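Local coordinates for protein DJ-1 homolog D (Arabidopsis thaliana, PDB 4OGG) that is a plant member of the DJ-1/PfpI family, built from two tandem domains of the glutaminase-I-like fold in a single chain, at residues D11-Y16 with H64-N69. Sequence-based numbering, arbitrary orientation.
Sequences DYMEDY and HNFTLN
A single carboxylate oxygen, OD2 of Asp-15, is gripped twice by His-64, once by its ring and once by its backbone. The ring bond, from ND1 of His-64 to OD2 of Asp-15, measures 2.7 Å and is almost straight at 174°; it uses the syn lone pair, and the oxygen lies in the imidazole plane, at the ring's edge. The backbone N of His-64 reaches the same OD2 of Asp-15 at 2.9 Å from above the carboxylate plane, which stands 54° from the ring. With CG of His-64 beside its own backbone N (chi1 -53°), ring and amide converge on one acceptor. The hydroxyl of Tyr-209 hydrogen-bonds OD1 of Asp-15, so both oxygens of Asp-15 have partners, and the tyrosine ring stacks on the imidazole. NE2 of His-64 bonds Glu-207; two acidic neighbours would probably favour a protonated imidazole. Farther along, the extended chain of Met-13 brings only its methyl to Phe-66, CE 3.8 Å from CB of Phe-66, the two side chains crossing at about a right angle. The buried contact ties the start of helix 15-27 to the loop that leads into strand 66-67, within the small four-stranded sheet where strands 13-14 and 66-67 both pair with strand 44-51, at the meeting of the two DJ-1/PfpI halves of the chain, the second of which supplies the tyrosine and glutamate partners.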
ATOM      1  N   ASP C  11      12.695 -15.887  -0.677  1.00 13.20           N
ATOM      2  CA  ASP C  11      11.650 -14.894  -0.871  1.00 13.12           C
ATOM      3  C   ASP C  11      11.223 -14.318   0.473  1.00 13.55           C
ATOM      4  O   ASP C  11      10.998 -15.048   1.437  1.00 14.02           O
ATOM      5  CB  ASP C  11      10.448 -15.508  -1.593  1.00 12.52           C
ATOM      6  CG  ASP C  11      10.765 -15.898  -3.026  1.00 13.08           C
ATOM      7  OD1 ASP C  11      11.892 -15.617  -3.487  1.00 12.65           O
ATOM      8  OD2 ASP C  11       9.888 -16.481  -3.693  1.00 14.56           O
ATOM      9  N   TYR C  12      11.129 -12.995   0.514  1.00 13.04           N
ATOM     10  CA  TYR C  12      10.752 -12.258   1.710  1.00 13.40           C
ATOM     11  C   TYR C  12      11.812 -12.257   2.807  1.00 13.67           C
ATOM     12  O   TYR C  12      11.512 -12.130   3.995  1.00 13.07           O
ATOM     13  CB  TYR C  12       9.387 -12.734   2.216  1.00 12.90           C
ATOM     14  CG  TYR C  12       8.274 -12.226   1.318  1.00 13.01           C
ATOM     15  CD1 TYR C  12       7.994 -10.860   1.238  1.00 13.96           C
ATOM     16  CD2 TYR C  12       7.544 -13.095   0.509  1.00 14.14           C
ATOM     17  CE1 TYR C  12       7.014 -10.369   0.375  1.00 13.83           C
ATOM     18  CE2 TYR C  12       6.560 -12.613  -0.364  1.00 12.91           C
ATOM     19  CZ  TYR C  12       6.303 -11.251  -0.423  1.00 13.29           C
ATOM     20  OH  TYR C  12       5.345 -10.765  -1.284  1.00 14.80           O
ATOM     21  N   MET C  13      13.069 -12.402   2.398  1.00 12.16           N
ATOM     22  CA  MET C  13      14.162 -12.307   3.356  1.00 11.38           C
ATOM     23  C   MET C  13      14.139 -10.806   3.672  1.00 10.62           C
ATOM     24  O   MET C  13      13.622 -10.019   2.875  1.00 10.78           O
ATOM     25  CB  MET C  13      15.486 -12.704   2.695  1.00 10.23           C
ATOM     26  CG  MET C  13      15.853 -11.878   1.476  1.00 11.25           C
ATOM     27  SD  MET C  13      17.298 -12.539   0.611  1.00 12.44           S
ATOM     28  CE  MET C  13      17.016 -11.912  -1.018  1.00 12.87           C
ATOM     29  N   GLU C  14      14.674 -10.395   4.816  1.00 11.46           N
ATOM     30  CA  GLU C  14      14.651  -8.974   5.169  1.00 11.66           C
ATOM     31  C   GLU C  14      15.592  -8.197   4.249  1.00 11.21           C
ATOM     32  O   GLU C  14      16.773  -8.527   4.131  1.00 10.95           O
ATOM     33  CB  GLU C  14      15.037  -8.794   6.641  1.00 10.84           C
ATOM     34  CG  GLU C  14      14.235  -7.707   7.364  1.00 12.82           C
ATOM     35  CD  GLU C  14      14.644  -6.294   6.985  1.00 12.68           C
ATOM     36  OE1 GLU C  14      13.843  -5.365   7.215  1.00 13.26           O
ATOM     37  OE2 GLU C  14      15.768  -6.098   6.480  1.00 11.12           O
ATOM     38  N   ASP C  15      15.056  -7.163   3.603  1.00 11.56           N
ATOM     39  CA  ASP C  15      15.809  -6.353   2.645  1.00  9.93           C
ATOM     40  C   ASP C  15      17.173  -5.848   3.124  1.00 11.07           C
ATOM     41  O   ASP C  15      18.167  -5.984   2.415  1.00 10.76           O
ATOM     42  CB  ASP C  15      14.944  -5.174   2.168  1.00 12.01           C
ATOM     43  CG  ASP C  15      15.331  -4.684   0.779  1.00 13.28           C
ATOM     44  OD1 ASP C  15      16.155  -5.350   0.113  1.00 13.68           O
ATOM     45  OD2 ASP C  15      14.807  -3.639   0.341  1.00 12.15           O
ATOM     46  N   TYR C  16      17.234  -5.255   4.312  1.00 10.00           N
ATOM     47  CA  TYR C  16      18.518  -4.772   4.816  1.00 11.13           C
ATOM     48  C   TYR C  16      19.480  -5.925   5.085  1.00 10.60           C
ATOM     49  O   TYR C  16      20.677  -5.833   4.806  1.00 12.40           O
ATOM     50  CB  TYR C  16      18.353  -4.012   6.137  1.00 11.31           C
ATOM     51  CG  TYR C  16      17.901  -2.570   6.042  1.00 12.98           C
ATOM     52  CD1 TYR C  16      18.025  -1.841   4.860  1.00 13.75           C
ATOM     53  CD2 TYR C  16      17.417  -1.911   7.174  1.00 14.24           C
ATOM     54  CE1 TYR C  16      17.681  -0.488   4.809  1.00 14.21           C
ATOM     55  CE2 TYR C  16      17.078  -0.567   7.135  1.00 14.67           C
ATOM     56  CZ  TYR C  16      17.211   0.137   5.956  1.00 15.81           C
ATOM     57  OH  TYR C  16      16.885   1.473   5.935  1.00 21.68           O
ATOM     58  N   HIS C  64      12.921  -3.746  -1.874  1.00 11.80           N
ATOM     59  CA  HIS C  64      13.410  -3.822  -3.248  1.00 13.10           C
ATOM     60  C   HIS C  64      13.430  -5.284  -3.679  1.00 13.25           C
ATOM     61  O   HIS C  64      13.674  -6.171  -2.863  1.00 13.65           O
ATOM     62  CB  HIS C  64      14.859  -3.327  -3.380  1.00 12.26           C
ATOM     63  CG  HIS C  64      15.119  -1.964  -2.816  1.00 12.68           C
ATOM     64  ND1 HIS C  64      15.214  -1.721  -1.461  1.00 12.78           N
ATOM     65  CD2 HIS C  64      15.395  -0.789  -3.429  1.00 12.57           C
ATOM     66  CE1 HIS C  64      15.540  -0.456  -1.267  1.00 12.02           C
ATOM     67  NE2 HIS C  64      15.656   0.131  -2.444  1.00 11.75           N
ATOM     68  N   ASN C  65      13.183  -5.545  -4.956  1.00 13.32           N
ATOM     69  CA  ASN C  65      13.281  -6.919  -5.419  1.00 13.18           C
ATOM     70  C   ASN C  65      14.789  -7.144  -5.464  1.00 12.80           C
ATOM     71  O   ASN C  65      15.532  -6.247  -5.864  1.00 14.59           O
ATOM     72  CB  ASN C  65      12.684  -7.081  -6.814  1.00 15.80           C
ATOM     73  CG  ASN C  65      11.181  -6.939  -6.818  1.00 18.46           C
ATOM     74  OD1 ASN C  65      10.495  -7.513  -5.974  1.00 18.68           O
ATOM     75  ND2 ASN C  65      10.659  -6.179  -7.776  1.00 20.14           N
ATOM     76  N   PHE C  66      15.240  -8.316  -5.031  1.00 12.40           N
ATOM     77  CA  PHE C  66      16.667  -8.620  -5.021  1.00 12.04           C
ATOM     78  C   PHE C  66      17.049  -9.585  -6.139  1.00 12.59           C
ATOM     79  O   PHE C  66      16.490 -10.674  -6.241  1.00 12.92           O
ATOM     80  CB  PHE C  66      17.074  -9.235  -3.679  1.00 12.65           C
ATOM     81  CG  PHE C  66      18.557  -9.359  -3.506  1.00 13.01           C
ATOM     82  CD1 PHE C  66      19.305  -8.291  -3.025  1.00 13.81           C
ATOM     83  CD2 PHE C  66      19.217 -10.522  -3.879  1.00 14.76           C
ATOM     84  CE1 PHE C  66      20.693  -8.378  -2.918  1.00 14.75           C
ATOM     85  CE2 PHE C  66      20.607 -10.620  -3.779  1.00 13.74           C
ATOM     86  CZ  PHE C  66      21.344  -9.543  -3.297  1.00 14.36           C
ATOM     87  N   THR C  67      18.021  -9.189  -6.957  1.00 13.30           N
ATOM     88  CA  THR C  67      18.469 -10.021  -8.069  1.00 15.18           C
ATOM     89  C   THR C  67      19.639 -10.918  -7.674  1.00 15.46           C
ATOM     90  O   THR C  67      20.690 -10.437  -7.253  1.00 14.72           O
ATOM     91  CB  THR C  67      18.892  -9.156  -9.274  1.00 15.36           C
ATOM     92  OG1 THR C  67      17.820  -8.271  -9.633  1.00 18.97           O
ATOM     93  CG2 THR C  67      19.228 -10.042 -10.466  1.00 17.83           C
ATOM     94  N   LEU C  68      19.441 -12.224  -7.812  1.00 15.40           N
ATOM     95  CA  LEU C  68      20.460 -13.214  -7.477  1.00 14.53           C
ATOM     96  C   LEU C  68      21.553 -13.218  -8.541  1.00 15.48           C
ATOM     97  O   LEU C  68      21.277 -12.950  -9.709  1.00 14.58           O
ATOM     98  CB  LEU C  68      19.824 -14.602  -7.405  1.00 13.83           C
ATOM     99  CG  LEU C  68      18.623 -14.720  -6.459  1.00 13.93           C
ATOM    100  CD1 LEU C  68      17.914 -16.046  -6.694  1.00 14.92           C
ATOM    101  CD2 LEU C  68      19.093 -14.596  -5.006  1.00 13.32           C
ATOM    102  N   ASN C  69      22.788 -13.517  -8.140  1.00 15.43           N
ATOM    103  CA  ASN C  69      23.892 -13.559  -9.092  1.00 15.39           C
ATOM    104  C   ASN C  69      24.511 -14.947  -9.213  1.00 16.18           C
ATOM    105  O   ASN C  69      25.518 -15.129  -9.901  1.00 17.44           O
ATOM    106  CB  ASN C  69      24.976 -12.527  -8.733  1.00 15.09           C
ATOM    107  CG  ASN C  69      25.724 -12.860  -7.452  1.00 12.96           C
ATOM    108  OD1 ASN C  69      25.516 -13.905  -6.841  1.00 14.54           O
ATOM    109  ND2 ASN C  69      26.615 -11.963  -7.050  1.00 14.87           N
TER